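Local structure of glycoside Hydrolase (Bacteroides uniformis, 5T99) at residues A[140-144]-A[145-149]; A[773-776]-A[777-780]; A[452-455]-A[456-460]; A[47-51]-A[52-56]; A[391-394]-A[395-399]. The protein probably hydrolyses galactose-containing glycans in agarose breakdown by a gut bacterium, as a family 2 glycoside hydrolase that binds the inhibitor D-galacto-isofagomine. One frame throughout, in Å; residues are numbered along the deposited sequence.

Interaction 1: A[140-144]-A[145-149]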
# COMPACT_ATOMS: atom_id res chain seq x y z
N TYR A 140 35.04 2.38 10.40
CA TYR A 140 35.65 1.50 9.41
C TYR A 140 35.85 2.14 8.04
O TYR A 140 36.47 1.53 7.16
CB TYR A 140 34.80 0.24 9.28
CG TYR A 140 34.43 -0.35 10.62
CD1 TYR A 140 35.42 -0.87 11.47
CD2 TYR A 140 33.11 -0.35 11.06
CE1 TYR A 140 35.09 -1.41 12.71
CE2 TYR A 140 32.77 -0.89 12.30
CZ TYR A 140 33.76 -1.41 13.12
OH TYR A 140 33.43 -1.93 14.34
N LEU A 141 35.33 3.36 7.85
CA LEU A 141 35.39 4.03 6.55
C LEU A 141 36.81 4.46 6.22
O LEU A 141 37.48 5.03 7.06
CB LEU A 141 34.48 5.27 6.55
CG LEU A 141 34.34 6.09 5.27
CD1 LEU A 141 33.75 5.25 4.15
CD2 LEU A 141 33.47 7.31 5.52
N LYS A 142 37.23 4.17 5.00
CA LYS A 142 38.57 4.49 4.52
C LYS A 142 38.49 5.64 3.52
O LYS A 142 37.94 5.48 2.43
CB LYS A 142 39.20 3.27 3.85
CG LYS A 142 39.25 2.03 4.73
CD LYS A 142 39.91 0.86 4.00
CE LYS A 142 39.92 -0.40 4.86
NZ LYS A 142 41.30 -0.96 5.00
N ILE A 143 39.04 6.79 3.89
CA ILE A 143 38.97 7.99 3.06
C ILE A 143 40.01 7.88 1.95
O ILE A 143 41.17 7.55 2.21
CB ILE A 143 39.24 9.28 3.89
CG1 ILE A 143 38.26 9.41 5.07
CG2 ILE A 143 39.16 10.51 2.99
CD1 ILE A 143 36.79 9.44 4.69
N GLY A 144 39.60 8.15 0.71
CA GLY A 144 40.50 8.10 -0.44
C GLY A 144 40.93 6.71 -0.91
O GLY A 144 41.74 6.61 -1.82
N GLU A 145 40.39 5.65 -0.29
CA GLU A 145 40.64 4.27 -0.68
C GLU A 145 39.28 3.62 -0.96
O GLU A 145 38.23 4.23 -0.72
CB GLU A 145 41.35 3.51 0.44
CG GLU A 145 42.73 4.02 0.81
CD GLU A 145 43.28 3.37 2.08
OE1 GLU A 145 43.10 2.15 2.28
OE2 GLU A 145 43.91 4.10 2.89
N GLU A 146 39.31 2.38 -1.45
CA GLU A 146 38.09 1.65 -1.75
C GLU A 146 37.45 1.08 -0.48
O GLU A 146 38.15 0.72 0.47
CB GLU A 146 38.36 0.54 -2.77
CG GLU A 146 38.61 1.07 -4.18
CD GLU A 146 37.37 1.68 -4.83
OE1 GLU A 146 36.25 1.56 -4.28
OE2 GLU A 146 37.50 2.30 -5.91
N ASN A 147 36.12 1.04 -0.48
CA ASN A 147 35.32 0.47 0.61
C ASN A 147 34.32 -0.50 0.01
O ASN A 147 33.90 -0.32 -1.12
CB ASN A 147 34.55 1.55 1.37
CG ASN A 147 35.45 2.55 2.05
OD1 ASN A 147 35.69 2.46 3.26
ND2 ASN A 147 35.96 3.50 1.29
N VAL A 148 33.92 -1.50 0.78
CA VAL A 148 33.01 -2.55 0.32
C VAL A 148 31.91 -2.78 1.36
O VAL A 148 32.16 -3.33 2.45
CB VAL A 148 33.77 -3.86 0.03
CG1 VAL A 148 32.82 -4.99 -0.35
CG2 VAL A 148 34.80 -3.66 -1.10
N LEU A 149 30.70 -2.38 1.00
CA LEU A 149 29.52 -2.69 1.77
C LEU A 149 28.90 -3.96 1.20
O LEU A 149 28.57 -4.01 0.01
CB LEU A 149 28.52 -1.52 1.69
CG LEU A 149 27.23 -1.63 2.51
CD1 LEU A 149 27.55 -1.85 3.97
CD2 LEU A 149 26.38 -0.39 2.29
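The carboxamide of Asn147 is laid against the backbone of Lys142 so that both of its polar atoms are used on one residue. Lys142 N donates to Asn147 OD1 at 2.9 Å with an N-H...O angle of 165°, and Asn147 ND2 returns a bond to Lys142 O at 3.0 Å, straighter still at 174°. Each acceptor is met on a lone pair in its carbonyl plane, and Lys142 O lies almost in the amide plane of Asn147. Two such bonds fix the rotation of the amide and say which end is oxygen. Further partners support the same O/N assignment: OD1 also accepts from Asn119 ND2, and ND2 also donates to Phe92 O, so the buried group has two bonds at each end.

The first torsion of Asn147 sets CG anti to its carbonyl carbon (chi1 -63°), which sends the amide back across the type II turn that runs from Lys142 to Glu145. Gly144 takes a positive phi in that turn. Apolar cover comes from Leu141, whose CD1 rests 3.5 Å from Asn147 OD1. Toward the exposed Glu145, Lys142 NZ and Glu145 OE1 stay 4.5 Å apart, beyond a salt bridge, though their opposite charges may still attract; the closer approach is Lys142 CD to Glu145 OE1 at 3.8 Å.

The turn leads from the loop after strand 133-136 into strand 146-153 of the sugar binding domain. There Asn147 pairs its backbone with Phe92 of strand 86-93, while Leu141 packs on Val103 of strand 102-107 and Tyr140 on Val121 and Val123 of strand 121-126.

Interaction 2: A[773-776]-A[777-780]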
# COMPACT_ATOMS: atom_id res chain seq x y z
N THR A 773 1.33 -18.98 -15.40
CA THR A 773 2.75 -18.94 -15.09
C THR A 773 3.55 -18.05 -16.04
O THR A 773 4.78 -18.12 -16.06
CB THR A 773 3.35 -20.37 -15.11
OG1 THR A 773 3.13 -20.96 -16.40
CG2 THR A 773 2.73 -21.24 -14.02
N GLU A 774 2.87 -17.21 -16.83
CA GLU A 774 3.57 -16.25 -17.69
C GLU A 774 4.45 -15.35 -16.86
O GLU A 774 4.04 -14.90 -15.79
CB GLU A 774 2.60 -15.36 -18.44
CG GLU A 774 1.93 -16.00 -19.64
CD GLU A 774 0.77 -15.17 -20.12
OE1 GLU A 774 -0.29 -15.18 -19.44
OE2 GLU A 774 0.91 -14.49 -21.16
N SER A 775 5.66 -15.10 -17.34
CA SER A 775 6.57 -14.14 -16.72
C SER A 775 5.92 -12.75 -16.66
O SER A 775 5.11 -12.38 -17.53
CB SER A 775 7.88 -14.06 -17.51
OG SER A 775 8.68 -12.97 -17.10
N PHE A 776 6.26 -12.01 -15.61
CA PHE A 776 5.86 -10.62 -15.50
C PHE A 776 6.83 -9.71 -16.26
O PHE A 776 6.51 -8.54 -16.47
CB PHE A 776 5.81 -10.17 -14.04
CG PHE A 776 4.68 -10.79 -13.25
CD1 PHE A 776 3.35 -10.49 -13.56
CD2 PHE A 776 4.93 -11.63 -12.18
CE1 PHE A 776 2.31 -11.04 -12.84
CE2 PHE A 776 3.89 -12.19 -11.44
CZ PHE A 776 2.57 -11.89 -11.77
N ILE A 777 7.99 -10.22 -16.67
CA ILE A 777 9.06 -9.37 -17.20
C ILE A 777 9.63 -9.80 -18.55
O ILE A 777 10.77 -9.46 -18.87
CB ILE A 777 10.21 -9.23 -16.17
CG1 ILE A 777 10.80 -10.61 -15.82
CG2 ILE A 777 9.71 -8.51 -14.92
CD1 ILE A 777 12.09 -10.53 -15.04
N GLU A 778 8.84 -10.53 -19.33
CA GLU A 778 9.13 -10.77 -20.74
C GLU A 778 8.17 -9.92 -21.57
O GLU A 778 7.02 -9.74 -21.15
CB GLU A 778 8.96 -12.24 -21.07
CG GLU A 778 10.04 -13.14 -20.49
CD GLU A 778 9.84 -14.61 -20.84
OE1 GLU A 778 9.07 -14.92 -21.78
OE2 GLU A 778 10.47 -15.46 -20.18
N PRO A 779 8.60 -9.41 -22.74
CA PRO A 779 7.76 -8.47 -23.50
C PRO A 779 6.64 -9.13 -24.33
O PRO A 779 6.46 -8.83 -25.51
CB PRO A 779 8.79 -7.73 -24.38
CG PRO A 779 9.89 -8.71 -24.59
CD PRO A 779 9.89 -9.66 -23.42
N LYS A 780 5.86 -9.99 -23.67
CA LYS A 780 4.78 -10.74 -24.29
C LYS A 780 3.78 -11.09 -23.19
O LYS A 780 4.18 -11.37 -22.06
CB LYS A 780 5.30 -12.03 -24.99
CG LYS A 780 5.52 -13.26 -24.11
CD LYS A 780 6.37 -14.32 -24.79
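Ser775 OG reaches forward along the chain to the backbone of Ile777. Ile777 N donates to Ser775 OG at 2.9 Å with an N-H...O angle of 160°, a side-chain to backbone bond spanning two residues, consistent with its holding the bend. It depends on the serine torsion: OG stands opposite the backbone N (chi1 169°), beside the carbonyl carbon and hence on the side where the chain continues. Glu778 N lies 3.3 Å from the same Ser775 OG. Losing the hydroxyl to an alanine here would probably leave Ile777 N without this acceptor and the bend freer to open.

Van der Waals contacts surround that bond. Ile777 CG1 sits 3.4 Å from Ser775 OG, placed between its own backbone N and carbonyl carbon by a chi1 of 59°. The extended Glu778 chain also reaches the serine, with Glu778 CG 3.8 Å from Ser775 CB. Phe776 CB is 4.3 Å from Ile777 CG2, but the phenyl ring itself turns out of the bend.

Pro779 centres an inverse gamma turn with a weak bond from Lys780 N to Glu778 O. The whole loop joins strands 761-766 and 780-782 of the C-terminal domain: Phe776 bonds its backbone to Val765, Ile777 packs on Arg763 and Pro779 on Phe762, while the Phe776 ring is buried against Ile65, Pro320 and Arg583, loop residues far away in the sequence.

Interaction 3: A[452-455]-A[456-460]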
# COMPACT_ATOMS: atom_id res chain seq x y z
N ASN A 452 -9.98 -12.30 14.68
CA ASN A 452 -10.79 -13.28 13.92
C ASN A 452 -11.49 -14.33 14.76
O ASN A 452 -12.45 -14.94 14.28
CB ASN A 452 -9.97 -13.97 12.82
CG ASN A 452 -8.79 -14.76 13.35
OD1 ASN A 452 -8.24 -14.47 14.42
ND2 ASN A 452 -8.36 -15.76 12.57
N TYR A 453 -11.05 -14.57 15.99
CA TYR A 453 -11.76 -15.51 16.84
C TYR A 453 -12.90 -14.73 17.51
O TYR A 453 -12.77 -13.52 17.77
CB TYR A 453 -10.85 -16.17 17.87
CG TYR A 453 -9.70 -17.04 17.35
CD1 TYR A 453 -9.36 -17.09 16.00
CD2 TYR A 453 -8.91 -17.76 18.24
CE1 TYR A 453 -8.30 -17.87 15.55
CE2 TYR A 453 -7.84 -18.53 17.80
CZ TYR A 453 -7.54 -18.58 16.46
OH TYR A 453 -6.48 -19.33 16.01
N TYR A 454 -14.02 -15.40 17.74
CA TYR A 454 -15.14 -14.84 18.49
C TYR A 454 -15.90 -15.96 19.23
O TYR A 454 -16.26 -16.95 18.60
CB TYR A 454 -16.09 -14.06 17.57
CG TYR A 454 -17.21 -13.42 18.35
CD1 TYR A 454 -17.08 -12.14 18.87
CD2 TYR A 454 -18.38 -14.13 18.63
CE1 TYR A 454 -18.10 -11.57 19.62
CE2 TYR A 454 -19.40 -13.57 19.38
CZ TYR A 454 -19.25 -12.30 19.87
OH TYR A 454 -20.29 -11.75 20.61
N PRO A 455 -16.18 -15.82 20.53
CA PRO A 455 -15.93 -14.60 21.34
C PRO A 455 -14.56 -14.52 22.05
O PRO A 455 -14.34 -13.57 22.80
CB PRO A 455 -17.07 -14.67 22.37
CG PRO A 455 -17.26 -16.14 22.59
CD PRO A 455 -17.05 -16.78 21.23
N ALA A 456 -13.65 -15.46 21.80
CA ALA A 456 -12.42 -15.65 22.61
C ALA A 456 -11.73 -14.37 23.11
O ALA A 456 -11.76 -14.11 24.30
CB ALA A 456 -11.43 -16.56 21.89
N PRO A 457 -11.13 -13.55 22.22
CA PRO A 457 -10.37 -12.38 22.71
C PRO A 457 -11.23 -11.33 23.46
O PRO A 457 -10.67 -10.60 24.28
CB PRO A 457 -9.78 -11.80 21.43
CG PRO A 457 -10.74 -12.17 20.37
CD PRO A 457 -11.32 -13.51 20.76
N PHE A 458 -12.54 -11.30 23.19
CA PHE A 458 -13.48 -10.48 23.95
C PHE A 458 -13.75 -11.01 25.36
O PHE A 458 -13.87 -10.22 26.33
CB PHE A 458 -14.78 -10.30 23.18
CG PHE A 458 -14.61 -9.52 21.92
CD1 PHE A 458 -14.63 -8.13 21.94
CD2 PHE A 458 -14.36 -10.15 20.71
CE1 PHE A 458 -14.44 -7.40 20.79
CE2 PHE A 458 -14.15 -9.42 19.56
CZ PHE A 458 -14.20 -8.04 19.60
N ASP A 459 -13.86 -12.34 25.47
CA ASP A 459 -14.08 -13.03 26.76
C ASP A 459 -12.79 -13.28 27.55
O ASP A 459 -12.83 -13.44 28.77
CB ASP A 459 -14.78 -14.39 26.54
CG ASP A 459 -16.21 -14.25 26.03
OD1 ASP A 459 -16.77 -13.13 26.01
OD2 ASP A 459 -16.78 -15.29 25.63
N ASN A 460 -11.65 -13.32 26.84
CA ASN A 460 -10.35 -13.55 27.45
C ASN A 460 -9.58 -12.26 27.79
O ASN A 460 -8.35 -12.30 27.92
CB ASN A 460 -9.49 -14.41 26.51
CG ASN A 460 -10.12 -15.76 26.19
OD1 ASN A 460 -11.09 -16.17 26.80
ND2 ASN A 460 -9.55 -16.45 25.21
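Tyr454 and Phe458 form the apolar centre, with Tyr454 CD1 3.8 Å from Phe458 CD2. Their ring planes are inclined at 57° and their centroids lie 5.8 Å apart, an oblique meeting. Tyr454 extends its ring from a CG opposite the backbone N (chi1 -177°). The two side chains cross at about a right angle. Pro455 CB lies over the centre of one Tyr454 face, 3.9 Å above the plane, next to the cis peptide bond that joins these residues.

Outward from the rings, Tyr453 CB packs on Pro457 CD at 4.0 Å and on the methyl of Ala456. The polar edge begins at Pro455 O, in the N-cap position of the short helix 456-459. Asp459 N bonds to it at 3.0 Å with an N-H...O angle of 156°, and Phe458 N makes a weak second bond. Pro455 O also lies at the edge of the Phe458 ring, near its plane. Asp459 carries its carboxylate back over the proline, OD2 coming within 3.2 Å of Pro455 CG, while OD1 bonds to Tyr485 OH. At the far end of the tyrosine, Tyr454 OH bonds to Glu480 on helix 478-484.

This one-turn helix follows barrel strand 447-451, and the side chain of Tyr453 is about 10 Å from the bound D-galacto-isofagomine. The chemistry is consistent with a rather rigid loop: neither proline can donate a backbone N-H, Pro455 O gathers two donors, one of them weak, Asn460 N to Ala456 O adds another bond to the turn, and carbon packing on the ring of Tyr454 probably steadies the cis bend.

Interaction 4: A[47-51]-A[52-56]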
# COMPACT_ATOMS: atom_id res chain seq x y z
N ILE A 47 36.64 -7.78 1.63
CA ILE A 47 37.16 -6.65 0.85
C ILE A 47 37.66 -7.12 -0.51
O ILE A 47 37.26 -6.61 -1.56
CB ILE A 47 38.36 -5.95 1.58
CG1 ILE A 47 37.90 -5.20 2.83
CG2 ILE A 47 39.10 -4.96 0.66
CD1 ILE A 47 38.99 -5.08 3.88
N SER A 48 38.54 -8.12 -0.45
CA SER A 48 39.24 -8.65 -1.63
C SER A 48 38.46 -9.64 -2.48
O SER A 48 38.95 -10.03 -3.53
CB SER A 48 40.57 -9.27 -1.20
OG SER A 48 41.40 -8.29 -0.60
N PHE A 49 37.26 -10.05 -2.07
CA PHE A 49 36.44 -10.95 -2.90
C PHE A 49 36.25 -10.36 -4.31
O PHE A 49 36.15 -9.14 -4.47
CB PHE A 49 35.08 -11.22 -2.23
CG PHE A 49 34.18 -12.12 -3.03
CD1 PHE A 49 34.25 -13.51 -2.89
CD2 PHE A 49 33.27 -11.59 -3.94
CE1 PHE A 49 33.42 -14.34 -3.63
CE2 PHE A 49 32.44 -12.42 -4.69
CZ PHE A 49 32.52 -13.79 -4.54
N ASP A 50 36.19 -11.23 -5.32
CA ASP A 50 36.08 -10.82 -6.72
C ASP A 50 34.63 -10.97 -7.18
O ASP A 50 34.16 -12.08 -7.46
CB ASP A 50 37.03 -11.66 -7.59
CG ASP A 50 36.98 -11.31 -9.08
OD1 ASP A 50 36.47 -10.24 -9.47
OD2 ASP A 50 37.47 -12.13 -9.88
N ASP A 51 33.92 -9.84 -7.26
CA ASP A 51 32.51 -9.80 -7.69
C ASP A 51 32.34 -9.26 -9.11
O ASP A 51 31.27 -8.74 -9.45
CB ASP A 51 31.67 -8.98 -6.68
CG ASP A 51 32.13 -7.52 -6.54
OD1 ASP A 51 33.02 -7.03 -7.27
OD2 ASP A 51 31.59 -6.86 -5.63
N ASP A 52 33.37 -9.41 -9.95
CA ASP A 52 33.35 -8.85 -11.31
C ASP A 52 32.36 -9.58 -12.25
O ASP A 52 31.86 -8.98 -13.20
CB ASP A 52 34.76 -8.85 -11.91
CG ASP A 52 34.89 -7.92 -13.11
OD1 ASP A 52 35.12 -8.43 -14.23
OD2 ASP A 52 34.75 -6.69 -12.92
N SER A 53 32.07 -10.85 -11.98
CA SER A 53 31.07 -11.60 -12.75
C SER A 53 29.62 -11.30 -12.33
O SER A 53 28.69 -11.61 -13.08
CB SER A 53 31.32 -13.11 -12.62
OG SER A 53 31.21 -13.52 -11.26
N TRP A 54 29.44 -10.73 -11.13
CA TRP A 54 28.11 -10.49 -10.55
C TRP A 54 27.32 -9.48 -11.38
O TRP A 54 27.87 -8.51 -11.90
CB TRP A 54 28.23 -9.97 -9.10
CG TRP A 54 28.69 -10.98 -8.07
CD1 TRP A 54 29.41 -12.11 -8.29
CD2 TRP A 54 28.48 -10.90 -6.66
NE1 TRP A 54 29.65 -12.76 -7.11
CE2 TRP A 54 29.08 -12.05 -6.09
CE3 TRP A 54 27.83 -9.99 -5.81
CZ2 TRP A 54 29.06 -12.30 -4.71
CZ3 TRP A 54 27.81 -10.24 -4.43
CH2 TRP A 54 28.42 -11.39 -3.90
N ARG A 55 26.02 -9.73 -11.49
CA ARG A 55 25.10 -8.84 -12.21
C ARG A 55 25.14 -7.42 -11.63
O ARG A 55 25.37 -7.23 -10.44
CB ARG A 55 23.70 -9.43 -12.10
CG ARG A 55 22.58 -8.62 -12.72
CD ARG A 55 21.28 -9.37 -12.46
NE ARG A 55 20.12 -8.49 -12.40
CZ ARG A 55 18.90 -8.88 -12.03
NH1 ARG A 55 18.66 -10.15 -11.67
NH2 ARG A 55 17.90 -8.00 -12.00
N LYS A 56 24.95 -6.42 -12.49
CA LYS A 56 24.95 -5.02 -12.07
C LYS A 56 23.54 -4.45 -12.11
O LYS A 56 22.83 -4.57 -13.12
CB LYS A 56 25.89 -4.19 -12.96
CG LYS A 56 27.34 -4.31 -12.53
CD LYS A 56 28.29 -3.63 -13.49
CE LYS A 56 28.49 -4.46 -14.75
NZ LYS A 56 29.56 -3.88 -15.60
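The indole of Trp54 is met on one face by Asp51 and touched obliquely by Phe49. Asp51 CB stands 3.7 Å above the indole plane, offset toward the rim; it is 3.9 Å from the centroid of the five-membered ring and 16° off its normal, a CH-pi contact. Ser53 OG lies at the indole edge, in plane. Phe49 CE2 approaches Trp54 CZ2 to 3.4 Å with the planes at 60°, and Trp54 NE1 lies in the plane of the phenyl ring at its edge. With CG anti to the backbone N (chi1 180°), the Phe49 ring is carried to this meeting.

Around the rings the backbone is pinned twice. Trp54 N donates to Asp51 O at 3.2 Å, from well above the carbonyl plane. Asp52 N donates to Asp50 OD1, also at 3.2 Å, from above the carboxylate plane. Asp51 turns its carboxylate elsewhere, in a salt bridge from OD2 to Arg89; Asp50 OD1 and Asp52 OD2, of like charge, are 5.2 Å apart. Putting an alanine in place of Trp54 would probably open a gap under Asp51 CB and leave Phe49 without its aromatic partner.

The buried indole also meets the Phe37 ring and packs on Trp87. It thus anchors the loop between strands 34-38 and 55-57 onto the six-stranded antiparallel sheet of the sugar binding domain, consistent with the beta-sandwich fold of that domain in family 2 hydrolases.

Interaction 5: A[391-394]-A[395-399]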
# COMPACT_ATOMS: atom_id res chain seq x y z
N TRP A 391 13.11 -9.27 19.49
CA TRP A 391 12.94 -8.16 18.54
C TRP A 391 11.63 -7.36 18.61
O TRP A 391 11.58 -6.24 18.06
CB TRP A 391 13.12 -8.69 17.12
CG TRP A 391 14.52 -8.99 16.80
CD1 TRP A 391 15.17 -10.18 16.94
CD2 TRP A 391 15.49 -8.07 16.29
NE1 TRP A 391 16.47 -10.07 16.54
CE2 TRP A 391 16.70 -8.78 16.13
CE3 TRP A 391 15.45 -6.71 15.93
CZ2 TRP A 391 17.88 -8.18 15.63
CZ3 TRP A 391 16.61 -6.10 15.44
CH2 TRP A 391 17.81 -6.84 15.30
N SER A 392 10.59 -7.89 19.26
CA SER A 392 9.25 -7.26 19.21
C SER A 392 9.23 -5.81 19.67
O SER A 392 8.64 -4.97 19.00
CB SER A 392 8.21 -8.06 20.01
OG SER A 392 8.59 -8.21 21.36
N LYS A 393 9.87 -5.54 20.81
CA LYS A 393 9.95 -4.16 21.30
C LYS A 393 10.72 -3.27 20.33
O LYS A 393 10.28 -2.16 20.03
CB LYS A 393 10.57 -4.05 22.72
CG LYS A 393 10.63 -2.61 23.22
CD LYS A 393 11.27 -2.44 24.59
CE LYS A 393 10.33 -2.83 25.70
NZ LYS A 393 10.67 -2.13 26.97
N LYS A 394 11.87 -3.76 19.87
CA LYS A 394 12.70 -2.99 18.94
C LYS A 394 11.96 -2.68 17.62
O LYS A 394 12.05 -1.55 17.12
CB LYS A 394 14.03 -3.69 18.63
CG LYS A 394 15.04 -3.69 19.77
CD LYS A 394 16.48 -3.65 19.24
CE LYS A 394 16.91 -2.21 18.92
NZ LYS A 394 18.08 -2.12 17.99
N ASP A 395 11.26 -3.67 17.08
CA ASP A 395 10.54 -3.48 15.82
C ASP A 395 9.31 -2.58 15.94
O ASP A 395 9.08 -1.74 15.07
CB ASP A 395 10.18 -4.82 15.16
CG ASP A 395 11.37 -5.47 14.47
OD1 ASP A 395 12.17 -4.73 13.86
OD2 ASP A 395 11.50 -6.73 14.55
N LEU A 396 8.54 -2.74 17.01
CA LEU A 396 7.38 -1.89 17.19
C LEU A 396 7.82 -0.46 17.51
O LEU A 396 7.22 0.51 17.01
CB LEU A 396 6.46 -2.42 18.28
CG LEU A 396 5.21 -1.59 18.56
CD1 LEU A 396 4.34 -1.45 17.32
CD2 LEU A 396 4.43 -2.22 19.69
N THR A 397 8.86 -0.33 18.33
CA THR A 397 9.45 0.97 18.59
C THR A 397 9.94 1.60 17.28
O THR A 397 9.64 2.76 17.01
CB THR A 397 10.59 0.89 19.62
OG1 THR A 397 10.04 0.50 20.89
CG2 THR A 397 11.32 2.25 19.78
N SER A 398 10.64 0.82 16.46
CA SER A 398 11.14 1.32 15.16
C SER A 398 10.02 1.78 14.23
O SER A 398 10.16 2.80 13.55
CB SER A 398 11.99 0.26 14.46
OG SER A 398 12.45 0.75 13.22
N LEU A 399 8.91 1.05 14.20
CA LEU A 399 7.74 1.42 13.41
C LEU A 399 7.16 2.78 13.86
O LEU A 399 6.89 3.66 13.04
CB LEU A 399 6.67 0.34 13.52
CG LEU A 399 5.29 0.66 12.94
CD1 LEU A 399 5.40 0.87 11.43
CD2 LEU A 399 4.28 -0.42 13.30
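Trp391 and Asp395, one helical turn apart, are joined first through the backbone: Asp395 N donates to Trp391 O at 2.8 Å, nearly along the C=O axis. Leu396 N to Ser392 O and Ser398 N to Lys394 O repeat the i to i+4 pattern.

Lys393 O has two donors. Thr397 N reaches it at 2.9 Å and Thr397 OG1 at 2.8 Å, from opposite faces of the carbonyl plane. The hydroxyl can fold back because OG1 stands opposite the carbonyl carbon of Thr397 (chi1 -65°), and this bond uses its proton within the helix.

Packing contacts complete the turn. Asp395 OD2 lies 3.6 Å from Trp391 CB, with carboxylate and indole planes 19° apart. Lys393 and Thr397 run side by side, Lys393 CG 3.9 Å from Thr397 OG1. The buried carboxylate finds its polar partners beyond the turn, OD1 at Thr131 OG1 and OD2 at Tyr384 OH.

Helix 388-403 is the crossover between parallel strands 366-370 and 409-416 of the TIM barrel. Leu396 and Thr397 pack on helix 427-441, whereas Trp391 meets the His126 ring and Asp395 touches Tyr128, residues of the sugar binding domain.

Along the chain the order is interaction 4, 1, 5, 3, 2. Interactions 4 and 1 share the six-stranded antiparallel sheet of the sugar binding domain, their centres about 16 Å apart, and they touch where Val148 CG2 lies 3.9 Å from Ile47 O. Interactions 5 and 3 belong to the TIM barrel domain, with centres about 26 Å apart; of the two, 452-460 spans the loop after strand 447-451 and the short helix 456-459, and 391-399 lies within an outer helix. Interaction 2 belongs to the C-terminal domain, yet its nearest atoms come within about 7 Å of interaction 4. The five local contacts therefore sample three domains, two within the probably catalytic barrel and three in the beta domains.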